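PDB 3IQ0: putative Ribokinase II from Escherichia coli O6, which probably transfers phosphate from ATP to a sugar, as a ribokinase-like member of the pfkB carbohydrate kinase family that binds ATP and magnesium. Local coordinates for residues B[34-39]-B[67-72]; B[187-192]-B[218-223]; B[287-292]-B[304-309]. One frame throughout, in Å; residues are numbered along the deposited sequence.

Contact 1. Residues B[34-39]-B[67-72]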
# COMPACT_ATOMS: atom_id res chain seq x y z
N PRO B 34 4.57 11.02 5.11
CA PRO B 34 4.08 10.97 3.73
C PRO B 34 4.10 12.36 3.11
O PRO B 34 4.09 13.36 3.83
CB PRO B 34 2.66 10.46 3.90
CG PRO B 34 2.24 11.14 5.16
CD PRO B 34 3.45 10.89 6.06
N TYR B 35 4.13 12.40 1.79
CA TYR B 35 4.12 13.66 1.05
C TYR B 35 2.99 13.58 0.03
O TYR B 35 2.80 12.55 -0.62
CB TYR B 35 5.46 13.87 0.33
CG TYR B 35 6.56 14.32 1.25
CD1 TYR B 35 6.63 15.65 1.69
CD2 TYR B 35 7.53 13.43 1.71
CE1 TYR B 35 7.63 16.07 2.56
CE2 TYR B 35 8.53 13.84 2.59
CZ TYR B 35 8.57 15.16 3.01
OH TYR B 35 9.54 15.57 3.90
N PRO B 36 2.22 14.67 -0.12
CA PRO B 36 1.12 14.70 -1.09
C PRO B 36 1.66 14.46 -2.49
O PRO B 36 2.67 15.03 -2.86
CB PRO B 36 0.55 16.11 -0.93
CG PRO B 36 0.92 16.48 0.46
CD PRO B 36 2.31 15.95 0.60
N SER B 37 1.01 13.61 -3.27
CA SER B 37 1.51 13.34 -4.61
C SER B 37 0.41 12.92 -5.58
O SER B 37 -0.77 12.94 -5.24
CB SER B 37 2.61 12.28 -4.55
OG SER B 37 3.34 12.22 -5.77
N GLY B 38 0.80 12.54 -6.79
CA GLY B 38 -0.18 12.15 -7.79
C GLY B 38 -0.21 13.22 -8.87
O GLY B 38 -0.55 14.37 -8.60
N ALA B 39 0.15 12.84 -10.09
CA ALA B 39 0.20 13.76 -11.22
C ALA B 39 -0.96 14.77 -11.25
O ALA B 39 -0.72 15.98 -11.28
CB ALA B 39 0.25 12.98 -12.55
N ASP B 67 -6.10 12.06 4.20
CA ASP B 67 -6.28 13.38 4.81
C ASP B 67 -5.19 14.39 4.49
O ASP B 67 -5.48 15.57 4.28
CB ASP B 67 -6.38 13.26 6.33
CG ASP B 67 -7.58 12.44 6.78
OD1 ASP B 67 -8.48 12.19 5.95
OD2 ASP B 67 -7.62 12.06 7.97
N ILE B 68 -3.94 13.95 4.45
CA ILE B 68 -2.86 14.89 4.16
C ILE B 68 -3.03 15.51 2.77
O ILE B 68 -2.71 16.68 2.57
CB ILE B 68 -1.47 14.24 4.30
CG1 ILE B 68 -0.40 15.33 4.31
CG2 ILE B 68 -1.23 13.25 3.17
CD1 ILE B 68 0.99 14.83 4.55
N ASN B 69 -3.53 14.73 1.82
CA ASN B 69 -3.74 15.26 0.48
C ASN B 69 -4.92 16.23 0.46
O ASN B 69 -4.83 17.31 -0.12
CB ASN B 69 -3.98 14.13 -0.52
CG ASN B 69 -2.70 13.41 -0.88
OD1 ASN B 69 -1.84 13.94 -1.59
ND2 ASN B 69 -2.55 12.19 -0.39
N ILE B 70 -6.02 15.86 1.11
CA ILE B 70 -7.19 16.73 1.15
C ILE B 70 -6.88 18.04 1.86
O ILE B 70 -7.32 19.10 1.42
CB ILE B 70 -8.39 16.06 1.85
CG1 ILE B 70 -8.97 14.96 0.96
CG2 ILE B 70 -9.47 17.10 2.16
CD1 ILE B 70 -10.08 14.16 1.60
N HIS B 71 -6.12 17.97 2.95
CA HIS B 71 -5.75 19.16 3.71
C HIS B 71 -4.86 20.11 2.91
O HIS B 71 -5.09 21.33 2.89
CB HIS B 71 -5.02 18.76 5.00
CG HIS B 71 -5.88 18.05 5.99
ND1 HIS B 71 -5.36 17.42 7.10
CD2 HIS B 71 -7.22 17.86 6.05
CE1 HIS B 71 -6.35 16.87 7.80
NE2 HIS B 71 -7.48 17.13 7.18
N ARG B 72 -3.85 19.55 2.26
CA ARG B 72 -2.92 20.35 1.45
C ARG B 72 -3.66 21.05 0.31
O ARG B 72 -3.52 22.25 0.13
CB ARG B 72 -1.82 19.45 0.88
CG ARG B 72 -1.05 20.09 -0.28
CD ARG B 72 -0.26 21.31 0.17
NE ARG B 72 1.09 20.95 0.59
CZ ARG B 72 2.15 20.98 -0.21
NH1 ARG B 72 2.03 21.36 -1.48
NH2 ARG B 72 3.33 20.61 0.25

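Contact 2. Residues B[187-192]-B[218-223]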
# COMPACT_ATOMS: atom_id res chain seq x y z
N VAL B 187 -9.26 9.86 -26.20
CA VAL B 187 -9.09 11.16 -25.55
C VAL B 187 -8.40 12.16 -26.47
O VAL B 187 -8.77 13.33 -26.51
CB VAL B 187 -8.28 11.02 -24.25
CG1 VAL B 187 -7.98 12.41 -23.68
CG2 VAL B 187 -9.05 10.18 -23.24
N LEU B 188 -7.39 11.69 -27.20
CA LEU B 188 -6.65 12.55 -28.11
C LEU B 188 -7.54 13.21 -29.16
O LEU B 188 -7.34 14.38 -29.50
CB LEU B 188 -5.54 11.76 -28.81
CG LEU B 188 -4.68 12.55 -29.81
CD1 LEU B 188 -4.10 13.76 -29.11
CD2 LEU B 188 -3.57 11.66 -30.37
N GLU B 189 -8.52 12.47 -29.65
CA GLU B 189 -9.43 12.99 -30.68
C GLU B 189 -10.36 14.08 -30.14
O GLU B 189 -10.95 14.83 -30.91
CB GLU B 189 -10.26 11.84 -31.26
CG GLU B 189 -9.44 10.63 -31.69
CD GLU B 189 -8.38 10.95 -32.74
OE1 GLU B 189 -8.75 11.40 -33.84
OE2 GLU B 189 -7.18 10.76 -32.45
N LEU B 190 -10.47 14.17 -28.82
CA LEU B 190 -11.32 15.17 -28.19
C LEU B 190 -10.49 16.24 -27.50
O LEU B 190 -11.02 17.10 -26.80
CB LEU B 190 -12.23 14.51 -27.15
CG LEU B 190 -13.17 13.41 -27.65
CD1 LEU B 190 -13.84 12.75 -26.46
CD2 LEU B 190 -14.20 14.01 -28.60
N THR B 191 -9.17 16.17 -27.70
CA THR B 191 -8.24 17.11 -27.10
C THR B 191 -8.04 18.39 -27.90
O THR B 191 -7.94 18.36 -29.12
CB THR B 191 -6.87 16.44 -26.90
OG1 THR B 191 -6.99 15.40 -25.93
CG2 THR B 191 -5.83 17.47 -26.43
N ASP B 192 -7.96 19.51 -27.19
CA ASP B 192 -7.75 20.80 -27.82
C ASP B 192 -6.31 21.22 -27.61
O ASP B 192 -5.69 21.84 -28.47
CB ASP B 192 -8.69 21.85 -27.22
CG ASP B 192 -10.16 21.47 -27.37
OD1 ASP B 192 -10.63 21.42 -28.52
OD2 ASP B 192 -10.83 21.23 -26.35
N LEU B 218 -2.42 18.39 -35.16
CA LEU B 218 -3.06 19.64 -35.55
C LEU B 218 -4.07 19.41 -36.67
O LEU B 218 -5.15 20.00 -36.68
CB LEU B 218 -2.00 20.66 -35.99
CG LEU B 218 -0.98 21.09 -34.93
CD1 LEU B 218 0.07 22.00 -35.55
CD2 LEU B 218 -1.70 21.80 -33.78
N GLU B 219 -3.72 18.56 -37.63
CA GLU B 219 -4.64 18.27 -38.72
C GLU B 219 -5.89 17.60 -38.17
O GLU B 219 -7.01 17.90 -38.59
CB GLU B 219 -3.99 17.37 -39.78
CG GLU B 219 -4.97 16.43 -40.47
CD GLU B 219 -4.66 16.22 -41.94
OE1 GLU B 219 -3.49 16.00 -42.28
OE2 GLU B 219 -5.61 16.26 -42.75
N GLU B 220 -5.69 16.68 -37.22
CA GLU B 220 -6.80 15.95 -36.63
C GLU B 220 -7.76 16.84 -35.84
O GLU B 220 -8.94 16.52 -35.72
CB GLU B 220 -6.25 14.83 -35.74
CG GLU B 220 -7.32 14.03 -35.02
CD GLU B 220 -7.89 14.76 -33.82
OE1 GLU B 220 -7.10 15.09 -32.90
OE2 GLU B 220 -9.12 15.00 -33.80
N GLY B 221 -7.26 17.94 -35.30
CA GLY B 221 -8.15 18.82 -34.55
C GLY B 221 -7.52 19.51 -33.35
O GLY B 221 -8.06 20.49 -32.85
N VAL B 222 -6.39 18.99 -32.89
CA VAL B 222 -5.70 19.60 -31.76
C VAL B 222 -5.28 21.00 -32.17
O VAL B 222 -4.67 21.19 -33.22
CB VAL B 222 -4.46 18.77 -31.35
CG1 VAL B 222 -3.74 19.45 -30.19
CG2 VAL B 222 -4.88 17.37 -30.95
N LYS B 223 -5.63 21.98 -31.36
CA LYS B 223 -5.31 23.36 -31.67
C LYS B 223 -3.90 23.76 -31.24
O LYS B 223 -3.24 24.55 -31.92
CB LYS B 223 -6.34 24.29 -31.02
CG LYS B 223 -7.76 24.04 -31.51
CD LYS B 223 -8.78 24.89 -30.78
CE LYS B 223 -10.20 24.58 -31.25
NZ LYS B 223 -10.55 23.14 -31.10
O HOH W 1 -8.13 16.59 -31.17

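Contact 3. Residues B[287-292]-B[304-309]. With ATP (adenosine-5'-triphosphate), chain G.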
# COMPACT_ATOMS: atom_id res chain seq x y z
N GLY B 287 8.55 24.71 -14.46
CA GLY B 287 9.14 23.39 -14.42
C GLY B 287 10.58 23.44 -13.95
O GLY B 287 11.04 22.51 -13.28
N ALA B 288 11.28 24.51 -14.29
CA ALA B 288 12.68 24.66 -13.89
C ALA B 288 12.77 24.81 -12.38
O ALA B 288 13.60 24.17 -11.73
CB ALA B 288 13.29 25.88 -14.56
N LEU B 289 11.92 25.66 -11.82
CA LEU B 289 11.88 25.88 -10.39
C LEU B 289 11.49 24.60 -9.66
O LEU B 289 12.06 24.26 -8.62
CB LEU B 289 10.88 26.99 -10.05
CG LEU B 289 11.40 28.41 -10.27
CD1 LEU B 289 10.27 29.41 -10.06
CD2 LEU B 289 12.54 28.67 -9.28
N ALA B 290 10.51 23.90 -10.22
CA ALA B 290 10.01 22.66 -9.64
C ALA B 290 11.09 21.63 -9.30
O ALA B 290 11.11 21.10 -8.19
CB ALA B 290 8.99 22.04 -10.58
N VAL B 291 11.98 21.36 -10.25
CA VAL B 291 13.02 20.36 -10.04
C VAL B 291 14.10 20.74 -9.03
O VAL B 291 14.94 19.90 -8.70
CB VAL B 291 13.71 19.97 -11.38
CG1 VAL B 291 12.65 19.62 -12.42
CG2 VAL B 291 14.61 21.10 -11.88
N THR B 292 14.08 21.97 -8.53
CA THR B 292 15.10 22.39 -7.56
C THR B 292 14.81 21.98 -6.12
O THR B 292 15.67 22.13 -5.26
CB THR B 292 15.32 23.93 -7.58
OG1 THR B 292 14.15 24.60 -7.09
CG2 THR B 292 15.63 24.41 -9.00
N MSE B 304 4.52 35.39 -9.07
CA MSE B 304 5.67 36.28 -9.01
C MSE B 304 6.99 35.60 -8.67
O MSE B 304 8.06 36.17 -8.88
CB MSE B 304 5.40 37.45 -8.07
CG MSE B 304 4.43 38.46 -8.67
SE MSE B 304 4.80 38.95 -10.55
CE MSE B 304 6.03 40.39 -10.22
N GLU B 305 6.94 34.37 -8.17
CA GLU B 305 8.20 33.67 -7.89
C GLU B 305 8.76 33.32 -9.26
O GLU B 305 9.96 33.42 -9.48
CB GLU B 305 7.97 32.41 -7.05
CG GLU B 305 7.34 32.71 -5.69
CD GLU B 305 7.18 31.48 -4.81
OE1 GLU B 305 6.76 30.42 -5.31
OE2 GLU B 305 7.44 31.60 -3.58
N ILE B 306 7.89 32.94 -10.19
CA ILE B 306 8.31 32.61 -11.54
C ILE B 306 8.84 33.88 -12.21
O ILE B 306 9.90 33.88 -12.84
CB ILE B 306 7.12 32.08 -12.39
CG1 ILE B 306 6.50 30.84 -11.72
CG2 ILE B 306 7.59 31.75 -13.80
CD1 ILE B 306 5.24 30.34 -12.42
N GLU B 307 8.08 34.96 -12.06
CA GLU B 307 8.42 36.26 -12.62
C GLU B 307 9.84 36.69 -12.23
O GLU B 307 10.65 37.07 -13.08
CB GLU B 307 7.39 37.29 -12.14
CG GLU B 307 7.39 38.60 -12.89
CD GLU B 307 8.65 39.41 -12.68
OE1 GLU B 307 9.07 39.58 -11.51
OE2 GLU B 307 9.22 39.88 -13.69
N THR B 308 10.12 36.64 -10.94
CA THR B 308 11.43 37.02 -10.44
C THR B 308 12.51 36.05 -10.93
O THR B 308 13.61 36.47 -11.29
CB THR B 308 11.43 37.05 -8.90
OG1 THR B 308 10.98 35.78 -8.41
CG2 THR B 308 10.51 38.13 -8.39
N PHE B 309 12.18 34.77 -10.96
CA PHE B 309 13.11 33.75 -11.44
C PHE B 309 13.56 34.14 -12.84
O PHE B 309 14.75 34.20 -13.14
CB PHE B 309 12.42 32.39 -11.48
CG PHE B 309 13.27 31.28 -12.03
CD1 PHE B 309 14.32 30.74 -11.29
CD2 PHE B 309 13.01 30.76 -13.30
CE1 PHE B 309 15.10 29.70 -11.81
CE2 PHE B 309 13.78 29.72 -13.82
CZ PHE B 309 14.82 29.20 -13.08
PG ATP G . 6.43 13.77 -16.49
O1G ATP G . 6.91 13.85 -15.07
O2G ATP G . 6.24 12.34 -16.95
O3G ATP G . 5.12 14.54 -16.66
PB ATP G . 7.63 15.40 -18.64
O1B ATP G . 8.59 14.84 -19.66
O2B ATP G . 6.21 15.67 -19.00
O3B ATP G . 7.62 14.44 -17.35
PA ATP G . 9.87 17.11 -18.17
O1A ATP G . 10.65 16.33 -17.14
O2A ATP G . 10.26 17.07 -19.60
O3A ATP G . 8.30 16.71 -18.06
O5' ATP G . 9.34 18.82 -17.90
C5' ATP G . 8.70 19.92 -17.44
C4' ATP G . 9.29 21.11 -18.15
O4' ATP G . 10.08 21.47 -17.01
C3' ATP G . 10.43 20.96 -19.22
O3' ATP G . 10.00 20.98 -20.57
C2' ATP G . 11.35 22.04 -18.83
O2' ATP G . 10.92 23.29 -19.39
C1' ATP G . 11.34 22.02 -17.33
N9 ATP G . 12.44 21.13 -16.79
C8 ATP G . 12.41 19.78 -16.43
N7 ATP G . 13.59 19.34 -15.99
C5 ATP G . 14.43 20.38 -16.03
C6 ATP G . 15.88 20.64 -15.71
N6 ATP G . 16.62 19.65 -15.23
N1 ATP G . 16.40 21.94 -15.91
C2 ATP G . 15.66 23.01 -16.41
N3 ATP G . 14.31 22.82 -16.73
C4 ATP G . 13.68 21.57 -16.57

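Contact 1. Residues B[34-39]-B[67-72]
P36 sits against one side of helix 67-72, where I68, N69 and R72 meet it. Most of the contact is apolar. The P36 ring reaches the helix through CG, which lies 4.2 Å from I68 CG1 and 4.1 Å from R72 CB. The R72 side chain crosses the proline at about a right angle, and its CB and CG come nearest to P36 CG. I68 also reaches P34, two residues back on the strand. CG1 of I68 is anti to the backbone N (chi1 -167°), and the extended chain carries CD1 to within 3.9 Å of P34 CG. The same methyl covers the P34 carbonyl, with CD1 3.5 Å from P34 O. That oxygen is buried and has no polar partner in the model.

The polar part is small. N69 OD1 accepts a weak hydrogen bond from S37 N at 3.3 Å, with an N-H...O angle of 133°. The same oxygen rests on the proline, 3.1 Å from P36 CA. The amide nitrogen of N69 is used within its own helix, bonded to the carbonyl of F65. R72 sends its guanidinium past P36 to a salt bridge with E298.

The strand and helix axes approach to 7.9 Å and cross at -56°. Strand 29-37 is, within this chain, an outer strand of the four-stranded sheet, the small lid-like sheet of ribokinase-type folds. Helix 64-75 lies on it. S37 and Y35 are paired by backbone bonds with strand 13-18, whose V14 touches P34, I68 and N69. F25 and Q27 of the second subunit pack on P34 and I68, and helix 39-49 starts just beyond S37.

Contact 2. Residues B[187-192]-B[218-223]
D192 and K223 are joined twice, once by backbone and once by side chain. K223 N donates to D192 O at 2.9 Å. K223 NZ forms a salt bridge with D192 OD1 at 3.1 Å. The two side chains run side by side and point the same way. K223 bends only at its last torsion (chi4 57°), which turns NZ to the anti side of OD1, 29° out of the carboxylate plane. The other oxygen, D192 OD2, takes the backbone N-H of I164. One carboxylate therefore serves both a lysine and a neighbouring strand.

These residues lead from two helices into adjacent parallel strands, 193-194 and 224-228, of the large sheet. Such helix-to-strand turns recur in the Rossmann-like alpha/beta core of the ribokinase fold. V222 adds apolar contact beside the pair: its CG2 is 4.1 Å from L188 CD1, and both side chains also touch Y194 and F217. T191 OG1 turns back to donate to V187 O at 2.8 Å, from above the carbonyl plane. L190 N reaches that oxygen from its opposite face, so V187 O has two donors.

The outer edge is acidic. E189 and E220 cross obliquely, with carboxylate planes 48° apart. E189 OE1 and E220 OE2 are 3.6 Å apart, and the likely repulsion could raise the pKa of one of them. A water lies 2.7 Å from T191 O and may donate to it; its approach to E220 OE1 is too short to be trusted, and more acceptors lie near it than it has protons. L188 O accepts from T191 N within its own segment. G221 closes helix 210-220 with positive phi, and its N makes a weak bond to L218 O.

Contact 3. Residues B[287-292]-B[304-309]
F309 holds CG anti to its backbone N (chi1 177°), and L289 holds CG anti to its carbonyl carbon (chi1 -80°). These torsions send the two side chains past each other in opposite directions. The contact packs helix 303-312, near the C-terminus, onto helix 276-290, a wall of the ATP pocket in this ribokinase-type fold. L289 CG lies over one face of the F309 ring, 4.0 Å from its centroid and 16° off the normal, a CH-pi contact. L289 CD2 is 3.4 Å from F309 CD1. L289 CD1 instead reaches over the helix backbone to I306 CA, at 4.0 Å. The far end of the ring meets A288, whose CB is 3.9 Å from F309 CZ. Y248 meets F309 edge-to-face.

The nucleotide lies beyond A288. G287 packs its CA 3.4 Å from ATP O4'. A288, against which F309 packs, has its CA 3.8 Å from ATP N3. V291 CG1 is 3.7 Å from ATP N7. L289 O accepts from both T292 N and T292 OG1; the hydroxyl donates in the carbonyl plane at 2.6 Å.

Contact 1 is mostly buried; contacts 2 and 3 are only partly so. No helix or strand is shared among the three. Contact 1 belongs to the small four-stranded sheet and borders the second subunit. Contact 2 lies where two helices turn into adjacent strands of the large sheet, on the other side of the chain's centre, about 32 Å from contact 1 between centres. Contact 3 adjoins the ATP. The chemistry follows the place. Contact 1 is proline and aliphatic packing with one weak bond. Contact 2 is the polar one, with a salt bridge, a water and two close carboxylates. Contact 3 is held across its segments by apolar and CH-pi packing.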